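Local atomic coordinates of Pre-mRNA-splicing factor SAD1 (Saccharomyces cerevisiae, PDB entry 4MSX), a protein that promotes assembly of newly made U4 snRNA into the U4/U6 snRNP and is required for pre-mRNA splicing, built like a deubiquitinase but catalytically inactive. Residues R177-N181 against G182-F186; P343-N346 against I347-L351. One frame throughout, in Å; residues are numbered along the deposited sequence. Where two conformers were deposited one is given.

Interaction 1 (R177-N181 against G182-F186)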
loop_
_atom_site.group_PDB
_atom_site.type_symbol
_atom_site.label_atom_id
_atom_site.label_comp_id
_atom_site.label_asym_id
_atom_site.label_seq_id
_atom_site.Cartn_x
_atom_site.Cartn_y
_atom_site.Cartn_z
ATOM N N ARG A 177 9.945 -19.403 -5.250
ATOM C CA ARG A 177 10.628 -18.258 -4.639
ATOM C C ARG A 177 9.977 -17.958 -3.271
ATOM O O ARG A 177 8.751 -17.868 -3.176
ATOM C CB ARG A 177 10.563 -17.051 -5.553
ATOM C CG ARG A 177 11.304 -17.263 -6.870
ATOM C CD ARG A 177 11.035 -16.125 -7.851
ATOM N NE ARG A 177 9.657 -16.171 -8.333
ATOM C CZ ARG A 177 9.180 -15.440 -9.339
ATOM N NH1 ARG A 177 9.966 -14.575 -9.984
ATOM N NH2 ARG A 177 7.906 -15.566 -9.696
ATOM N N THR A 178 10.772 -17.854 -2.198
ATOM C CA THR A 178 10.175 -17.681 -0.864
ATOM C C THR A 178 9.872 -16.191 -0.651
ATOM O O THR A 178 10.518 -15.347 -1.272
ATOM C CB THR A 178 11.112 -18.227 0.263
ATOM O OG1 THR A 178 10.427 -18.227 1.536
ATOM C CG2 THR A 178 12.366 -17.387 0.340
ATOM N N TYR A 179 8.887 -15.868 0.198
ATOM C CA TYR A 179 8.611 -14.467 0.512
ATOM C C TYR A 179 7.941 -14.478 1.859
ATOM O O TYR A 179 7.421 -15.519 2.284
ATOM C CB TYR A 179 7.703 -13.792 -0.528
ATOM C CG TYR A 179 6.302 -14.391 -0.621
ATOM C CD1 TYR A 179 6.058 -15.527 -1.390
ATOM C CD2 TYR A 179 5.213 -13.805 0.055
ATOM C CE1 TYR A 179 4.762 -16.059 -1.501
ATOM C CE2 TYR A 179 3.930 -14.337 -0.034
ATOM C CZ TYR A 179 3.713 -15.456 -0.833
ATOM O OH TYR A 179 2.462 -15.985 -0.903
ATOM N N LEU A 180 7.992 -13.343 2.564
ATOM C CA LEU A 180 7.290 -13.204 3.826
ATOM C C LEU A 180 5.955 -12.538 3.506
ATOM O O LEU A 180 5.963 -11.422 2.962
ATOM C CB LEU A 180 8.175 -12.316 4.772
ATOM C CG LEU A 180 7.701 -12.050 6.193
ATOM C CD1 LEU A 180 7.651 -13.362 6.975
ATOM C CD2 LEU A 180 8.648 -11.023 6.923
ATOM N N ASN A 181 4.817 -13.158 3.830
ATOM C CA ASN A 181 3.550 -12.647 3.295
ATOM C C ASN A 181 3.254 -11.276 3.938
ATOM O O ASN A 181 3.609 -11.051 5.095
ATOM C CB ASN A 181 2.364 -13.617 3.423
ATOM C CG ASN A 181 1.839 -13.787 4.870
ATOM O OD1 ASN A 181 2.598 -14.105 5.787
ATOM N ND2 ASN A 181 0.556 -13.543 5.070
ATOM N N GLY A 182 2.689 -10.362 3.149
ATOM C CA GLY A 182 2.509 -8.960 3.559
ATOM C C GLY A 182 3.721 -8.105 3.229
ATOM O O GLY A 182 3.586 -6.886 3.095
ATOM N N PHE A 183 4.892 -8.709 3.106
ATOM C CA PHE A 183 6.134 -7.938 2.905
ATOM C C PHE A 183 6.657 -8.147 1.478
ATOM O O PHE A 183 7.762 -8.666 1.275
ATOM C CB PHE A 183 7.197 -8.356 3.952
ATOM C CG PHE A 183 6.832 -7.946 5.338
ATOM C CD1 PHE A 183 5.832 -8.641 6.047
ATOM C CD2 PHE A 183 7.453 -6.863 5.934
ATOM C CE1 PHE A 183 5.459 -8.274 7.319
ATOM C CE2 PHE A 183 7.122 -6.473 7.189
ATOM C CZ PHE A 183 6.087 -7.197 7.910
ATOM N N ILE A 184 5.841 -7.803 0.488
ATOM C CA ILE A 184 6.177 -8.084 -0.898
ATOM C C ILE A 184 6.242 -6.776 -1.695
ATOM O O ILE A 184 5.724 -5.753 -1.253
ATOM C CB ILE A 184 5.144 -9.013 -1.563
ATOM C CG1 ILE A 184 3.755 -8.379 -1.528
ATOM C CG2 ILE A 184 5.105 -10.383 -0.869
ATOM C CD1 ILE A 184 2.722 -9.192 -2.242
ATOM N N GLY A 185 6.884 -6.850 -2.856
ATOM C CA GLY A 185 7.034 -5.732 -3.742
ATOM C C GLY A 185 6.098 -5.801 -4.939
ATOM O O GLY A 185 5.149 -6.657 -5.031
ATOM N N PHE A 186 6.366 -4.864 -5.858
ATOM C CA PHE A 186 5.419 -4.511 -6.887
ATOM C C PHE A 186 6.213 -4.220 -8.160
ATOM O O PHE A 186 7.324 -3.645 -8.100
ATOM C CB PHE A 186 4.647 -3.224 -6.543
ATOM C CG PHE A 186 3.761 -3.322 -5.306
ATOM C CD1 PHE A 186 4.315 -3.124 -4.046
ATOM C CD2 PHE A 186 2.399 -3.574 -5.433
ATOM C CE1 PHE A 186 3.547 -3.207 -2.894
ATOM C CE2 PHE A 186 1.585 -3.659 -4.266
ATOM C CZ PHE A 186 2.178 -3.451 -3.005
HETATM O O HOH W 1 9.140 -10.989 1.431
#
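Leu180 and Phe183 close a type II beta turn, a buried local contact in which the chain leaves strand 178-180, paired with strand 170-172, and swings toward residues 185-186 beside strand 243-244. The turn is fastened by Phe183 N donating to Leu180 O at 2.9 Å. Gly182 holds the third position, where at phi 88° a CB would run into Asn181 O. The side chains at the two ends of the turn lie alongside and point the same way: with its CG opposite the backbone N (chi1 -178°), Leu180 carries CD2 over one face of the Phe183 ring, 4.1 Å from its centroid, a CH-pi contact displaced toward the rim. Asn181 O meets the same ring at its edge, 3.4 Å from Phe183 CD1. In one of two conformers, Ile184 CG2 approaches the Tyr179 ring obliquely. His204 packs edge-to-face with Phe183. With an alanine in place of Phe183, Leu180 CD2 and His204 would probably lose their aromatic partner, leaving a gap beside the turn. The turn bond thus pairs Phe183 N with Leu180 O, and a water takes up Leu180 N and Phe183 O, while the apolar side is closed by the leucine methyl on the ring face.

Interaction 2 (P343-N346 against I347-L351)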
loop_
_atom_site.group_PDB
_atom_site.type_symbol
_atom_site.label_atom_id
_atom_site.label_comp_id
_atom_site.label_asym_id
_atom_site.label_seq_id
_atom_site.Cartn_x
_atom_site.Cartn_y
_atom_site.Cartn_z
ATOM N N PRO A 343 24.752 18.709 7.883
ATOM C CA PRO A 343 23.863 19.010 9.001
ATOM C C PRO A 343 23.148 17.755 9.508
ATOM O O PRO A 343 22.831 16.844 8.722
ATOM C CB PRO A 343 22.874 20.022 8.411
ATOM C CG PRO A 343 23.113 20.064 6.975
ATOM C CD PRO A 343 24.449 19.497 6.677
ATOM N N GLN A 344 22.925 17.693 10.811
ATOM C CA GLN A 344 22.262 16.542 11.435
ATOM C C GLN A 344 21.312 17.078 12.473
ATOM O O GLN A 344 21.530 18.170 13.037
ATOM C CB GLN A 344 23.236 15.622 12.164
ATOM C CG GLN A 344 24.275 14.972 11.320
ATOM C CD GLN A 344 25.493 14.489 12.147
ATOM O OE1 GLN A 344 26.634 14.757 11.774
ATOM N NE2 GLN A 344 25.250 13.782 13.244
ATOM N N ILE A 345 20.275 16.306 12.747
ATOM C CA ILE A 345 19.356 16.656 13.813
ATOM C C ILE A 345 18.657 15.413 14.322
ATOM O O ILE A 345 18.325 14.514 13.534
ATOM C CB ILE A 345 18.313 17.691 13.346
ATOM C CG1 ILE A 345 17.616 18.258 14.589
ATOM C CG2 ILE A 345 17.260 17.058 12.360
ATOM C CD1 ILE A 345 16.828 19.480 14.353
ATOM N N ASN A 346 18.420 15.319 15.628
ATOM C CA ASN A 346 17.746 14.135 16.145
ATOM C C ASN A 346 16.244 14.350 16.051
ATOM O O ASN A 346 15.746 15.482 16.223
ATOM C CB ASN A 346 18.100 13.868 17.613
ATOM C CG ASN A 346 17.745 12.422 18.040
ATOM O OD1 ASN A 346 16.596 12.119 18.399
ATOM N ND2 ASN A 346 18.732 11.521 17.966
ATOM N N ILE A 347 15.511 13.277 15.792
ATOM C CA ILE A 347 14.060 13.381 15.760
ATOM C C ILE A 347 13.493 13.955 17.060
ATOM O O ILE A 347 12.498 14.645 17.025
ATOM C CB ILE A 347 13.385 11.991 15.421
ATOM C CG1 ILE A 347 11.887 12.193 15.074
ATOM C CG2 ILE A 347 13.552 10.989 16.564
ATOM C CD1 ILE A 347 11.281 10.973 14.326
ATOM N N THR A 348 14.121 13.706 18.219
ATOM C CA THR A 348 13.517 14.191 19.484
ATOM C C THR A 348 13.585 15.719 19.493
ATOM O O THR A 348 12.734 16.396 20.068
ATOM C CB THR A 348 14.275 13.659 20.727
ATOM O OG1 THR A 348 15.664 13.964 20.564
ATOM C CG2 THR A 348 14.092 12.179 20.862
ATOM N N LYS A 349 14.594 16.264 18.831
ATOM C CA LYS A 349 14.735 17.692 18.793
ATOM C C LYS A 349 13.696 18.301 17.834
ATOM O O LYS A 349 13.243 19.420 18.037
ATOM C CB LYS A 349 16.169 18.064 18.385
ATOM C CG LYS A 349 16.360 19.550 18.112
ATOM C CD LYS A 349 17.611 20.095 18.812
ATOM C CE LYS A 349 17.951 21.520 18.361
ATOM N NZ LYS A 349 18.962 22.176 19.255
ATOM N N LEU A 350 13.310 17.584 16.772
ATOM C CA LEU A 350 12.227 18.101 15.895
ATOM C C LEU A 350 10.914 18.144 16.685
ATOM O O LEU A 350 10.036 18.924 16.397
ATOM C CB LEU A 350 12.074 17.215 14.635
ATOM C CG LEU A 350 13.276 17.210 13.673
ATOM C CD1 LEU A 350 13.099 16.124 12.548
ATOM C CD2 LEU A 350 13.520 18.598 13.062
ATOM N N LEU A 351 10.756 17.272 17.667
ATOM C CA LEU A 351 9.499 17.210 18.413
ATOM C C LEU A 351 9.446 18.187 19.612
ATOM O O LEU A 351 8.436 18.219 20.329
ATOM C CB LEU A 351 9.240 15.784 18.872
ATOM C CG LEU A 351 8.884 14.843 17.712
ATOM C CD1 LEU A 351 9.029 13.403 18.139
ATOM C CD2 LEU A 351 7.417 15.119 17.204
#
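Asn346 caps the short helix 347-350 directly where strand 344-346 ends, and its side chain reaches Thr348 in this local strand-to-helix junction near the protein surface. Its CB lies 3.8 Å from Thr348 OG1. With CG anti to the backbone N (chi1 -163°), the amide leans over the first turn, where Asn346 CG comes within 3.6 Å of Thr348 OG1. At the tip, OD1 takes two donors. Thr348 N reaches Asn346 OD1 at 2.9 Å in an almost straight bond (174°), in the carbonyl plane and on a lone pair; Thr348 OG1 donates to Asn346 OD1 from above that plane at 3.0 Å, its hydroxyl turned back over the helix start by a chi1 of 52°. The backbone carbonyl of Asn346 is shared as well: Leu350 N lies in the carbonyl plane, 3.3 Å from Asn346 O, while Lys349 N stands above the plane on a more bent bond.

Beneath this polar cap, Ile345 CD1 rests 3.7 Å from Leu350 CD2, and the Lys349 chain crosses Ile345 at about a right angle, with CG against CD1. Strand 397-399 pairs in parallel with strand 344-346, and Phe379 packs against Leu350. Asn346 is both the last residue of the strand and the N-cap of the helix: OD1 answers Thr348 N, an amide too early in the helix to have a carbonyl one turn back, and the second bond from Thr348 OG1 probably helps to hold the amide group's rotation.

In the fold
Interaction 1 precedes interaction 2 along the chain, and the two do not touch: their centres are 33 Å apart and their nearest atoms about 19 Å. Interaction 1 is buried and interaction 2 is a surface contact; the centre of interaction 1 lies about 13 Å from the centre of the chain, that of interaction 2 about 28 Å. They share no small sheet, 178-180 pairing with 170-172 and 344-346 with 397-399. Both nevertheless border the large mixed sheet, Phe183 of interaction 1 packing on strand 438-446, and Ile347 and Leu350 of interaction 2 on strand 374-379. Each is thus a separate change of chain direction against the main sheet of the ubiquitin-protease-like fold, away from the zinc site.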